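Local coordinates for IPT/TIG domain-containing protein (Bacteroides thetaiotaomicron, PDB 3TC9) that is of unconfirmed activity but probably acts as an auxiliary nutrient-binding protein, joining an immunoglobulin-like domain to a six-bladed beta-propeller, at residues B[16-21]-B[82-87]; B[47-50]-B[55-58]. One frame throughout, in Å; residues are numbered along the deposited sequence.

Interaction 1. Residues B[16-21]-B[82-87]; sequences KPVVIS and LSILND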
ATOM      1  N   LYS B  16     -46.940 -18.322  17.530  1.00 39.79           N
ATOM      2  CA  LYS B  16     -46.142 -17.376  18.298  1.00 39.13           C
ATOM      3  C   LYS B  16     -45.113 -16.735  17.375  1.00 41.70           C
ATOM      4  O   LYS B  16     -44.705 -17.379  16.412  1.00 39.83           O
ATOM      5  CB  LYS B  16     -45.460 -18.058  19.506  1.00 40.51           C
ATOM      6  CG  LYS B  16     -46.397 -18.259  20.665  1.00 54.80           C
ATOM      7  CD  LYS B  16     -45.743 -19.136  21.706  1.00 72.30           C
ATOM      8  CE  LYS B  16     -46.663 -19.492  22.853  1.00 81.61           C
ATOM      9  NZ  LYS B  16     -45.989 -20.409  23.809  1.00 86.54           N
ATOM     10  N   PRO B  17     -44.671 -15.480  17.648  1.00 39.94           N
ATOM     11  CA  PRO B  17     -43.648 -14.843  16.778  1.00 38.73           C
ATOM     12  C   PRO B  17     -42.294 -15.526  16.780  1.00 40.19           C
ATOM     13  O   PRO B  17     -41.917 -16.179  17.750  1.00 38.96           O
ATOM     14  CB  PRO B  17     -43.462 -13.433  17.392  1.00 41.02           C
ATOM     15  CG  PRO B  17     -44.066 -13.496  18.710  1.00 46.87           C
ATOM     16  CD  PRO B  17     -45.116 -14.568  18.718  1.00 42.05           C
ATOM     17  N   VAL B  18     -41.533 -15.294  15.719  1.00 33.71           N
ATOM     18  CA  VAL B  18     -40.155 -15.725  15.599  1.00 32.54           C
ATOM     19  C   VAL B  18     -39.345 -14.459  15.610  1.00 36.25           C
ATOM     20  O   VAL B  18     -39.688 -13.540  14.878  1.00 35.89           O
ATOM     21  CB  VAL B  18     -39.869 -16.594  14.357  1.00 35.62           C
ATOM     22  CG1 VAL B  18     -38.446 -17.159  14.388  1.00 34.22           C
ATOM     23  CG2 VAL B  18     -40.885 -17.720  14.253  1.00 35.89           C
ATOM     24  N   VAL B  19     -38.339 -14.350  16.469  1.00 33.68           N
ATOM     25  CA  VAL B  19     -37.522 -13.123  16.538  1.00 34.87           C
ATOM     26  C   VAL B  19     -36.082 -13.455  16.887  1.00 37.50           C
ATOM     27  O   VAL B  19     -35.818 -14.489  17.494  1.00 36.45           O
ATOM     28  CB  VAL B  19     -38.068 -12.019  17.510  1.00 39.86           C
ATOM     29  CG1 VAL B  19     -39.325 -11.347  16.969  1.00 40.32           C
ATOM     30  CG2 VAL B  19     -38.299 -12.558  18.914  1.00 40.07           C
ATOM     31  N   ILE B  20     -35.161 -12.567  16.499  1.00 35.85           N
ATOM     32  CA  ILE B  20     -33.729 -12.656  16.831  1.00 34.67           C
ATOM     33  C   ILE B  20     -33.478 -11.588  17.890  1.00 38.70           C
ATOM     34  O   ILE B  20     -33.891 -10.454  17.685  1.00 37.91           O
ATOM     35  CB  ILE B  20     -32.792 -12.519  15.598  1.00 35.36           C
ATOM     36  CG1 ILE B  20     -32.998 -13.676  14.585  1.00 34.09           C
ATOM     37  CG2 ILE B  20     -31.338 -12.416  16.033  1.00 34.69           C
ATOM     38  CD1 ILE B  20     -32.542 -13.326  13.148  1.00 33.72           C
ATOM     39  N   SER B  21     -32.906 -11.978  19.048  1.00 37.36           N
ATOM     40  CA  SER B  21     -32.586 -11.071  20.144  1.00 39.21           C
ATOM     41  C   SER B  21     -31.112 -10.646  20.068  1.00 45.83           C
ATOM     42  O   SER B  21     -30.803  -9.497  20.375  1.00 49.46           O
ATOM     43  CB  SER B  21     -32.908 -11.694  21.500  1.00 44.38           C
ATOM     44  OG  SER B  21     -32.164 -12.870  21.758  1.00 56.06           O
ATOM     45  N   LEU B  82     -33.869 -14.434   8.935  1.00 32.32           N
ATOM     46  CA  LEU B  82     -34.237 -15.792   9.353  1.00 32.96           C
ATOM     47  C   LEU B  82     -35.705 -16.068   8.960  1.00 35.80           C
ATOM     48  O   LEU B  82     -36.579 -15.228   9.185  1.00 32.45           O
ATOM     49  CB  LEU B  82     -34.026 -16.006  10.870  1.00 33.65           C
ATOM     50  CG  LEU B  82     -34.393 -17.385  11.452  1.00 38.67           C
ATOM     51  CD1 LEU B  82     -33.598 -17.662  12.681  1.00 39.39           C
ATOM     52  CD2 LEU B  82     -35.867 -17.462  11.837  1.00 40.08           C
ATOM     53  N   SER B  83     -35.954 -17.251   8.405  1.00 32.23           N
ATOM     54  CA  SER B  83     -37.286 -17.708   8.040  1.00 33.27           C
ATOM     55  C   SER B  83     -37.495 -19.090   8.568  1.00 34.17           C
ATOM     56  O   SER B  83     -36.571 -19.914   8.525  1.00 32.62           O
ATOM     57  CB  SER B  83     -37.465 -17.724   6.520  1.00 38.17           C
ATOM     58  OG  SER B  83     -37.665 -16.431   5.985  1.00 55.33           O
ATOM     59  N   ILE B  84     -38.695 -19.340   9.069  1.00 29.35           N
ATOM     60  CA  ILE B  84     -39.152 -20.676   9.451  1.00 29.37           C
ATOM     61  C   ILE B  84     -39.979 -21.155   8.237  1.00 31.88           C
ATOM     62  O   ILE B  84     -40.757 -20.385   7.643  1.00 31.81           O
ATOM     63  CB  ILE B  84     -39.919 -20.748  10.818  1.00 33.54           C
ATOM     64  CG1 ILE B  84     -39.078 -20.194  11.992  1.00 33.58           C
ATOM     65  CG2 ILE B  84     -40.431 -22.169  11.123  1.00 34.03           C
ATOM     66  CD1 ILE B  84     -37.685 -20.804  12.284  1.00 33.22           C
ATOM     67  N   LEU B  85     -39.732 -22.376   7.821  1.00 29.32           N
ATOM     68  CA  LEU B  85     -40.390 -22.959   6.643  1.00 29.71           C
ATOM     69  C   LEU B  85     -41.360 -24.051   7.012  1.00 35.02           C
ATOM     70  O   LEU B  85     -41.318 -24.579   8.119  1.00 35.95           O
ATOM     71  CB  LEU B  85     -39.321 -23.556   5.688  1.00 28.22           C
ATOM     72  CG  LEU B  85     -38.063 -22.726   5.440  1.00 31.13           C
ATOM     73  CD1 LEU B  85     -37.023 -23.563   4.768  1.00 31.05           C
ATOM     74  CD2 LEU B  85     -38.365 -21.503   4.573  1.00 32.59           C
ATOM     75  N   ASN B  86     -42.227 -24.401   6.063  1.00 32.22           N
ATOM     76  CA  ASN B  86     -43.135 -25.525   6.169  1.00 33.38           C
ATOM     77  C   ASN B  86     -42.434 -26.735   5.496  1.00 38.07           C
ATOM     78  O   ASN B  86     -41.277 -26.608   5.081  1.00 36.74           O
ATOM     79  CB  ASN B  86     -44.530 -25.188   5.551  1.00 31.00           C
ATOM     80  CG  ASN B  86     -44.583 -24.896   4.064  1.00 44.94           C
ATOM     81  OD1 ASN B  86     -43.672 -25.197   3.280  1.00 38.09           O
ATOM     82  ND2 ASN B  86     -45.718 -24.390   3.622  1.00 40.67           N
ATOM     83  N   ASP B  87     -43.108 -27.891   5.409  1.00 39.46           N
ATOM     84  CA  ASP B  87     -42.544 -29.129   4.833  1.00 40.62           C
ATOM     85  C   ASP B  87     -42.130 -28.967   3.368  1.00 44.75           C
ATOM     86  O   ASP B  87     -41.162 -29.592   2.926  1.00 46.01           O
ATOM     87  CB  ASP B  87     -43.549 -30.285   4.932  1.00 44.37           C
ATOM     88  CG  ASP B  87     -43.962 -30.717   6.334  1.00 62.90           C
ATOM     89  OD1 ASP B  87     -43.250 -30.371   7.301  1.00 61.09           O
ATOM     90  OD2 ASP B  87     -45.002 -31.406   6.462  1.00 76.22           O
TER

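Interaction 2. Residues B[47-50]-B[55-58]; sequences KIKV and QDSK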
ATOM      1  N   LYS B  47     -36.202 -26.901   8.748  1.00 34.79           N
ATOM      2  CA  LYS B  47     -37.251 -25.903   8.572  1.00 33.31           C
ATOM      3  C   LYS B  47     -36.773 -24.509   8.929  1.00 35.18           C
ATOM      4  O   LYS B  47     -37.589 -23.608   9.041  1.00 34.88           O
ATOM      5  CB  LYS B  47     -38.481 -26.297   9.387  1.00 33.28           C
ATOM      6  CG  LYS B  47     -39.152 -27.540   8.845  1.00 42.71           C
ATOM      7  CD  LYS B  47     -40.189 -28.007   9.800  1.00 50.27           C
ATOM      8  CE  LYS B  47     -41.210 -28.837   9.095  1.00 51.74           C
ATOM      9  NZ  LYS B  47     -42.267 -29.313  10.033  1.00 59.32           N
ATOM     10  N   ILE B  48     -35.473 -24.322   9.075  1.00 32.18           N
ATOM     11  CA  ILE B  48     -34.870 -23.012   9.381  1.00 32.12           C
ATOM     12  C   ILE B  48     -34.022 -22.563   8.200  1.00 34.74           C
ATOM     13  O   ILE B  48     -33.170 -23.313   7.731  1.00 33.46           O
ATOM     14  CB  ILE B  48     -34.052 -22.961  10.697  1.00 34.56           C
ATOM     15  CG1 ILE B  48     -34.813 -23.643  11.875  1.00 36.14           C
ATOM     16  CG2 ILE B  48     -33.673 -21.513  11.036  1.00 34.95           C
ATOM     17  CD1 ILE B  48     -33.996 -23.785  13.148  1.00 32.59           C
ATOM     18  N   LYS B  49     -34.262 -21.331   7.734  1.00 30.67           N
ATOM     19  CA  LYS B  49     -33.480 -20.723   6.658  1.00 29.51           C
ATOM     20  C   LYS B  49     -32.856 -19.431   7.165  1.00 32.48           C
ATOM     21  O   LYS B  49     -33.579 -18.490   7.506  1.00 31.20           O
ATOM     22  CB  LYS B  49     -34.340 -20.465   5.405  1.00 30.57           C
ATOM     23  CG  LYS B  49     -33.597 -19.747   4.284  1.00 30.94           C
ATOM     24  CD  LYS B  49     -34.338 -19.796   2.956  1.00 45.24           C
ATOM     25  CE  LYS B  49     -35.270 -18.616   2.748  1.00 52.94           C
ATOM     26  NZ  LYS B  49     -36.349 -18.956   1.773  1.00 64.32           N
ATOM     27  N   VAL B  50     -31.512 -19.389   7.218  1.00 28.34           N
ATOM     28  CA  VAL B  50     -30.797 -18.161   7.581  1.00 28.05           C
ATOM     29  C   VAL B  50     -30.103 -17.614   6.306  1.00 33.15           C
ATOM     30  O   VAL B  50     -29.485 -18.356   5.558  1.00 33.84           O
ATOM     31  CB  VAL B  50     -29.821 -18.377   8.769  1.00 30.77           C
ATOM     32  CG1 VAL B  50     -29.034 -17.102   9.092  1.00 29.83           C
ATOM     33  CG2 VAL B  50     -30.576 -18.874  10.005  1.00 30.05           C
ATOM     34  N   GLN B  55     -26.919 -14.211   1.126  1.00 32.68           N
ATOM     35  CA  GLN B  55     -26.424 -15.548   0.880  1.00 32.64           C
ATOM     36  C   GLN B  55     -26.938 -16.544   1.913  1.00 38.68           C
ATOM     37  O   GLN B  55     -26.960 -16.220   3.101  1.00 37.09           O
ATOM     38  CB  GLN B  55     -24.874 -15.566   0.920  1.00 33.13           C
ATOM     39  CG  GLN B  55     -24.163 -14.608  -0.032  1.00 32.85           C
ATOM     40  CD  GLN B  55     -24.404 -14.888  -1.488  1.00 41.81           C
ATOM     41  OE1 GLN B  55     -24.114 -15.974  -1.994  1.00 37.60           O
ATOM     42  NE2 GLN B  55     -24.835 -13.875  -2.201  1.00 43.88           N
ATOM     43  N   ASP B  56     -27.266 -17.777   1.461  1.00 37.71           N
ATOM     44  CA  ASP B  56     -27.725 -18.868   2.325  1.00 38.62           C
ATOM     45  C   ASP B  56     -26.623 -19.321   3.269  1.00 42.77           C
ATOM     46  O   ASP B  56     -25.515 -19.629   2.843  1.00 44.18           O
ATOM     47  CB  ASP B  56     -28.251 -20.071   1.522  1.00 40.99           C
ATOM     48  CG  ASP B  56     -28.965 -21.097   2.415  1.00 61.10           C
ATOM     49  OD1 ASP B  56     -30.037 -20.746   3.010  1.00 60.28           O
ATOM     50  OD2 ASP B  56     -28.437 -22.230   2.561  1.00 69.08           O
ATOM     51  N   SER B  57     -26.956 -19.361   4.553  1.00 38.47           N
ATOM     52  CA  SER B  57     -26.105 -19.734   5.680  1.00 37.02           C
ATOM     53  C   SER B  57     -26.625 -21.049   6.255  1.00 41.48           C
ATOM     54  O   SER B  57     -27.775 -21.103   6.688  1.00 41.05           O
ATOM     55  CB  SER B  57     -26.141 -18.617   6.724  1.00 37.24           C
ATOM     56  OG  SER B  57     -25.393 -18.933   7.885  1.00 43.56           O
ATOM     57  N   LYS B  58     -25.809 -22.126   6.207  1.00 37.29           N
ATOM     58  CA  LYS B  58     -26.218 -23.452   6.679  1.00 35.58           C
ATOM     59  C   LYS B  58     -26.359 -23.486   8.218  1.00 35.60           C
ATOM     60  O   LYS B  58     -25.430 -23.117   8.942  1.00 34.39           O
ATOM     61  CB  LYS B  58     -25.223 -24.519   6.204  1.00 39.13           C
ATOM     62  CG  LYS B  58     -24.995 -24.547   4.679  1.00 60.45           C
ATOM     63  CD  LYS B  58     -25.121 -25.955   4.117  1.00 73.34           C
ATOM     64  CE  LYS B  58     -24.763 -26.057   2.656  1.00 82.49           C
ATOM     65  NZ  LYS B  58     -24.575 -27.481   2.250  1.00 87.04           N
TER
HETATM   66  O   HOH W   1     -30.273 -21.599   5.975  1.00 39.14           O

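Interaction 1. Residues B[16-21]-B[82-87]
Val18 packs against Leu82 and Ile84, and Ile20 against Leu82, in the hydrophobic interior of the immunoglobulin-like beta-sandwich formed by the IPT/TIG domain. The chains run in opposite senses, with Val18 facing Ile84 and Ile20 facing Leu82. At 8.0 Å between the CA atoms of Val18 and Ile84, the backbones are too far apart to pair, and the contact consists wholly of aliphatic side chains directed inward from both segments. Val18 carries most of it on the 16-21 side. Its CG1 lies anti to the backbone N (chi1 -173°), which sends one methyl to Leu82 and leaves the other for Ile84. CG1 meets Leu82 CD2 at 3.6 Å, the two side chains crossing at about a right angle. CG2 rests at 3.8 Å from Ile84 CG1, the same methylene that lies 3.9 Å from Val18 CG1, and so Ile84 is touched by both methyls of the valine.

Farther along, Ile20 reaches across with the end of its longer branch. This nearly extended arm (chi2 157°) brings CD1 against the root of Leu82 rather than its tip. Phe12 covers both Val18 and Ile84, while Leu36 on strand 33-39 meets Ile20 and Leu82, and Thr95 on strand 91-96 touches the same two residues. Leu82 therefore serves both partners with different atoms: CD2 goes to Val18, and CB lies 3.8 Å from Ile20 CD1.

Interaction 2. Residues B[47-50]-B[55-58]
Val50 and Ser57 meet through a backbone hydrogen bond in the beta hairpin made by strands 48-52 and 55-62 of the immunoglobulin-like domain. Ser57 N donates to Val50 O at 2.9 Å, nearly straight at the hydrogen, although the donor stands 29° out of the carbonyl plane. In the other direction Val50 N is 4.1 Å from Ser57 O, and a water molecule lies between them. It accepts from Val50 N at 2.8 Å and can donate to Ser57 O at 2.6 Å and to Asp56 OD1 at 3.1 Å, though more acceptors are in reach than it has protons. The short segments 48-50 and 55-57 run at 131° to each other, well off antiparallel.

Side chains of the pair lie on one face of the sheet, where Val50 CG1 touches Ser57 CB at 4.0 Å. The serine hydroxyl looks elsewhere, to the carbonyl of Val70. Asp56, the third contributor, has its CG anti to the backbone N (chi1 -169°), which brings the carboxylate toward the 47-50 strand and the water. OD1 also comes within 3.9 Å of Lys49 CG, the side chains crossing at about a right angle. Lys49 NZ leads away, 6.7 Å from Asp56 OD1, and forms a salt bridge with Glu91.

Cys69 on strand 66-70 packs on both Val50 and Ser57, and Val59 adds a further contact to Val50; strand 80-85 flanks strand 48-52 on its other edge, where Ile48 packs on Ile84.

Overall arrangement
Starting from the N terminus, 16-21 leads into strand 19-28 and waits for its partner until 82-87 closes a loop of 60 intervening residues. Interaction 2 is nested within that loop and closes a much tighter one, only four residues lying between 47-50 and 55-58. Their centres are about 11 Å apart, and strands 48-52 and 80-85 lie side by side in the same sheet. Probable backbone hydrogen bonds, Leu85 N to Lys47 O and Ser83 O to Lys49 N, link the two contacts directly. Interaction 1 thus joins the domain's first strand to strand 80-85, and interaction 2 carries the sheet on from 48-52 to 55-62, toward its middle.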